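Local coordinates for protein oxalate biosynthetic component 1 (Burkholderia thailandensis, PDB 5IKY) that probably makes oxalate in a quorum sensing-dependent pathway, as a bifunctional enzyme that joins a serine hydrolase of the alpha/beta hydrolase fold to a lyase activity, at residues 67-73 and 98-102; 23-27 and 156-160. One frame throughout, in Å; residues are numbered along the deposited sequence.

Contact 1: 67-73 and 98-102; sequences DAPIDLT and SVWHR
Asp71 OD1 is gripped by three donors. Ser98 OG reaches it from across the contact over 3.1 Å, on the syn side but 31° out of the carboxylate plane, while the backbone N and OG1 of Thr73 come in from the opposite side of that plane, the amide closing an Asx turn. With CG anti to the backbone N (chi1 -161°), the carboxylate is turned onward along the chain, toward the amide of Thr73, and the three bonds should hold it in one rotation. The nearly straight bond from Leu72 N to Ser98 O (2.9 Å) is the last backbone bond between the segments at this end. Strands 70-71 and 99-102 run antiparallel in a three-stranded sheet completed by strand 93-96. Between these two Ile70 and Trp100 are the hydrogen-bonded pair, joined by Ile70 N to Trp100 O (2.7 Å) and Trp100 N to Ile70 O (2.6 Å); Asp71 and Val99 form the adjacent non-hydrogen-bonded pair, with Val99 CG2 against the carboxylate carbon. On the face carrying Ile70 and Trp100, Leu72 CD1 meets the indole at its edge, 3.7 Å from Trp100 NE1; Trp93 packs on both Ile70 and Trp100, and the His85 ring meets the indole at a steep angle. At the far end the salt bridge from Asp67 OD1 to Arg102 NH1 is long (3.7 Å), the oxygen well out of the guanidinium plane; Glu63 is the arginine's stronger partner.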
# COMPACT_ATOMS: atom_id res chain seq x y z
N ASP A 67 -8.78 2.91 -41.19
CA ASP A 67 -8.69 2.66 -42.62
C ASP A 67 -7.25 2.50 -43.11
O ASP A 67 -6.33 3.10 -42.56
CB ASP A 67 -9.36 3.80 -43.40
CG ASP A 67 -10.86 3.87 -43.15
OD1 ASP A 67 -11.51 2.81 -43.13
OD2 ASP A 67 -11.38 4.99 -42.98
N ALA A 68 -7.08 1.67 -44.13
CA ALA A 68 -5.79 1.51 -44.80
C ALA A 68 -6.04 1.24 -46.28
O ALA A 68 -7.03 0.60 -46.63
CB ALA A 68 -5.00 0.37 -44.17
N PRO A 69 -5.16 1.72 -47.16
CA PRO A 69 -5.40 1.54 -48.60
C PRO A 69 -5.32 0.07 -49.00
O PRO A 69 -4.55 -0.69 -48.41
CB PRO A 69 -4.29 2.35 -49.26
CG PRO A 69 -3.19 2.36 -48.25
CD PRO A 69 -3.87 2.39 -46.91
N ILE A 70 -6.12 -0.32 -49.98
CA ILE A 70 -6.10 -1.69 -50.47
C ILE A 70 -5.51 -1.76 -51.87
O ILE A 70 -6.13 -1.31 -52.84
CB ILE A 70 -7.51 -2.30 -50.50
CG1 ILE A 70 -8.19 -2.16 -49.14
CG2 ILE A 70 -7.45 -3.75 -50.93
CD1 ILE A 70 -9.61 -2.67 -49.11
N ASP A 71 -4.31 -2.32 -51.98
CA ASP A 71 -3.69 -2.54 -53.28
C ASP A 71 -3.96 -3.97 -53.72
O ASP A 71 -3.44 -4.91 -53.13
CB ASP A 71 -2.19 -2.26 -53.22
CG ASP A 71 -1.58 -2.03 -54.60
OD1 ASP A 71 -2.22 -2.41 -55.61
OD2 ASP A 71 -0.46 -1.48 -54.67
N LEU A 72 -4.77 -4.13 -54.76
CA LEU A 72 -5.14 -5.46 -55.24
C LEU A 72 -3.95 -6.20 -55.84
O LEU A 72 -3.99 -7.42 -56.02
CB LEU A 72 -6.26 -5.36 -56.27
CG LEU A 72 -7.63 -4.94 -55.71
CD1 LEU A 72 -8.69 -4.97 -56.80
CD2 LEU A 72 -8.02 -5.84 -54.55
N THR A 73 -2.88 -5.47 -56.14
CA THR A 73 -1.64 -6.06 -56.63
C THR A 73 -1.02 -6.95 -55.55
O THR A 73 -0.34 -7.93 -55.85
CB THR A 73 -0.63 -4.98 -57.06
OG1 THR A 73 -1.28 -4.03 -57.91
CG2 THR A 73 0.54 -5.60 -57.80
N SER A 98 -5.28 -0.07 -59.31
CA SER A 98 -5.23 -1.26 -58.46
C SER A 98 -5.47 -0.91 -56.99
O SER A 98 -5.72 -1.79 -56.17
CB SER A 98 -3.88 -1.96 -58.62
OG SER A 98 -2.81 -1.07 -58.37
N VAL A 99 -5.39 0.38 -56.68
CA VAL A 99 -5.46 0.83 -55.29
C VAL A 99 -6.85 1.34 -54.89
O VAL A 99 -7.39 2.25 -55.52
CB VAL A 99 -4.44 1.95 -55.01
CG1 VAL A 99 -4.58 2.45 -53.58
CG2 VAL A 99 -3.03 1.46 -55.29
N TRP A 100 -7.40 0.75 -53.84
CA TRP A 100 -8.64 1.24 -53.24
C TRP A 100 -8.33 2.03 -51.97
O TRP A 100 -7.39 1.71 -51.25
CB TRP A 100 -9.58 0.08 -52.91
CG TRP A 100 -10.19 -0.60 -54.10
CD1 TRP A 100 -9.59 -1.50 -54.93
CD2 TRP A 100 -11.53 -0.44 -54.59
NE1 TRP A 100 -10.46 -1.90 -55.91
CE2 TRP A 100 -11.66 -1.26 -55.72
CE3 TRP A 100 -12.62 0.33 -54.19
CZ2 TRP A 100 -12.84 -1.35 -56.45
CZ3 TRP A 100 -13.80 0.25 -54.91
CH2 TRP A 100 -13.90 -0.58 -56.03
N HIS A 101 -9.14 3.05 -51.70
CA HIS A 101 -9.00 3.81 -50.46
C HIS A 101 -10.34 4.42 -50.07
O HIS A 101 -11.20 4.67 -50.92
CB HIS A 101 -7.94 4.90 -50.60
CG HIS A 101 -8.23 5.91 -51.67
ND1 HIS A 101 -8.84 7.11 -51.41
CD2 HIS A 101 -8.00 5.88 -53.00
CE1 HIS A 101 -8.97 7.79 -52.54
NE2 HIS A 101 -8.47 7.07 -53.52
N ARG A 102 -10.53 4.65 -48.77
CA ARG A 102 -11.80 5.17 -48.27
C ARG A 102 -11.90 6.68 -48.37
O ARG A 102 -11.09 7.41 -47.79
CB ARG A 102 -12.03 4.74 -46.83
CG ARG A 102 -13.05 3.62 -46.69
CD ARG A 102 -13.72 3.65 -45.33
NE ARG A 102 -14.67 2.56 -45.17
CZ ARG A 102 -15.38 2.34 -44.06
NH1 ARG A 102 -15.23 3.14 -43.02
NH2 ARG A 102 -16.22 1.32 -44.00

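Contact 2: 23-27 and 156-160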
# COMPACT_ATOMS: atom_id res chain seq x y z
N GLU A 23 -8.35 -2.79 -31.12
CA GLU A 23 -8.44 -3.65 -32.29
C GLU A 23 -9.82 -3.52 -32.91
O GLU A 23 -10.81 -3.34 -32.19
CB GLU A 23 -8.16 -5.11 -31.93
CG GLU A 23 -6.70 -5.46 -31.77
CD GLU A 23 -6.48 -6.95 -31.58
OE1 GLU A 23 -7.47 -7.71 -31.68
OE2 GLU A 23 -5.33 -7.35 -31.33
N PRO A 24 -9.91 -3.61 -34.25
CA PRO A 24 -11.21 -3.62 -34.92
C PRO A 24 -12.10 -4.75 -34.40
O PRO A 24 -11.60 -5.82 -34.07
CB PRO A 24 -10.86 -3.83 -36.40
CG PRO A 24 -9.37 -4.04 -36.45
CD PRO A 24 -8.79 -3.48 -35.20
N LYS A 25 -13.40 -4.49 -34.31
CA LYS A 25 -14.33 -5.46 -33.75
C LYS A 25 -15.31 -5.98 -34.81
O LYS A 25 -16.21 -6.76 -34.51
CB LYS A 25 -15.10 -4.84 -32.58
CG LYS A 25 -14.21 -4.50 -31.39
CD LYS A 25 -13.65 -5.76 -30.76
CE LYS A 25 -12.22 -5.55 -30.27
NZ LYS A 25 -12.10 -4.34 -29.41
N PHE A 26 -15.11 -5.54 -36.05
CA PHE A 26 -15.95 -5.98 -37.15
C PHE A 26 -15.17 -5.98 -38.46
O PHE A 26 -14.48 -5.02 -38.78
CB PHE A 26 -17.19 -5.09 -37.28
CG PHE A 26 -18.08 -5.46 -38.44
CD1 PHE A 26 -18.90 -6.57 -38.39
CD2 PHE A 26 -18.09 -4.68 -39.59
CE1 PHE A 26 -19.71 -6.91 -39.45
CE2 PHE A 26 -18.91 -5.01 -40.66
CZ PHE A 26 -19.72 -6.13 -40.59
N ILE A 27 -15.29 -7.07 -39.21
CA ILE A 27 -14.69 -7.16 -40.53
C ILE A 27 -15.75 -7.45 -41.58
O ILE A 27 -16.29 -8.56 -41.62
CB ILE A 27 -13.60 -8.23 -40.59
CG1 ILE A 27 -12.51 -7.94 -39.56
CG2 ILE A 27 -13.01 -8.30 -41.99
CD1 ILE A 27 -11.44 -9.00 -39.50
N ILE A 156 -11.75 4.64 -32.80
CA ILE A 156 -12.89 3.86 -32.35
C ILE A 156 -13.32 2.86 -33.42
O ILE A 156 -13.19 3.12 -34.62
CB ILE A 156 -14.09 4.76 -31.94
CG1 ILE A 156 -15.11 3.96 -31.13
CG2 ILE A 156 -14.72 5.41 -33.16
CD1 ILE A 156 -16.17 4.81 -30.47
N HIS A 157 -13.81 1.71 -32.97
CA HIS A 157 -14.28 0.67 -33.86
C HIS A 157 -15.24 -0.23 -33.09
O HIS A 157 -14.91 -1.37 -32.76
CB HIS A 157 -13.12 -0.13 -34.43
CG HIS A 157 -13.41 -0.77 -35.76
ND1 HIS A 157 -14.16 -1.92 -35.88
CD2 HIS A 157 -13.08 -0.40 -37.01
CE1 HIS A 157 -14.26 -2.24 -37.15
NE2 HIS A 157 -13.62 -1.34 -37.87
N THR A 158 -16.42 0.30 -32.79
CA THR A 158 -17.41 -0.41 -31.99
C THR A 158 -18.58 -0.87 -32.84
O THR A 158 -19.19 -0.09 -33.56
CB THR A 158 -17.93 0.48 -30.84
OG1 THR A 158 -16.87 0.68 -29.89
CG2 THR A 158 -19.10 -0.19 -30.15
N TYR A 159 -18.89 -2.16 -32.75
CA TYR A 159 -19.94 -2.76 -33.57
C TYR A 159 -20.99 -3.45 -32.71
O TYR A 159 -20.69 -3.99 -31.64
CB TYR A 159 -19.32 -3.76 -34.55
CG TYR A 159 -20.32 -4.61 -35.31
CD1 TYR A 159 -20.70 -5.86 -34.83
CD2 TYR A 159 -20.86 -4.18 -36.51
CE1 TYR A 159 -21.61 -6.64 -35.51
CE2 TYR A 159 -21.77 -4.96 -37.20
CZ TYR A 159 -22.14 -6.19 -36.69
OH TYR A 159 -23.04 -6.97 -37.38
N LEU A 160 -22.24 -3.43 -33.18
CA LEU A 160 -23.32 -4.16 -32.53
C LEU A 160 -24.02 -5.05 -33.55
O LEU A 160 -24.34 -4.60 -34.65
CB LEU A 160 -24.31 -3.20 -31.88
CG LEU A 160 -23.82 -2.45 -30.64
CD1 LEU A 160 -24.87 -1.48 -30.13
CD2 LEU A 160 -23.42 -3.43 -29.56
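Phe26 and Tyr159 lie almost flat against each other in an offset stack, ring centroids 4.2 Å apart and planes at 10°. Phe26 CD1 sits over the centre of the tyrosine ring, whereas Tyr159 CE2, 3.5 Å from Phe26 CD1, lies over the rim of the phenylalanine ring. Both side chains leave their backbones with CG anti to N, which sends the rings into the space between the segments, and their second torsions then turn them nearly parallel. Pro24 CB stands 3.8 Å from the centroid of the His157 imidazole, only 8° off its normal, a CH-pi contact over the face. At the edge of the same ring, Phe26 O approaches His157 CE1 to 3.2 Å. Lys25 lays CB and CG against His157 O before its bent chain carries NZ to Asp20 O. In the next shell Tyr66 meets His157 edge-to-face, and Val55 touches both stacked rings. The contact joins strand 26-28 and the loop leading into it to strand 156-160, each strand at the edge of its own antiparallel sheet, largely through side chains. Ring-face packing makes up much of this buried contact, while Phe26 O beside CE1 would probably polarise the imidazole.

How the contacts relate
The two contacts illustrate two ways of joining segments apart in sequence: contact 1 pairs strands within one sheet, near the surface, whereas contact 2 packs side chains between two sheets in a buried setting. Their centres are 20 Å apart and their nearest atoms about 7 Å, so they do not touch. Glu63, on strand 60-64, links them: it forms a salt bridge with Arg102 of contact 1 and touches His157 of contact 2, while its strand pairs with strand 156-160. Along the sequence, both segments of contact 1 fall between those of contact 2. Neither contact includes His227 or Glu477, the residues of the magnesium site.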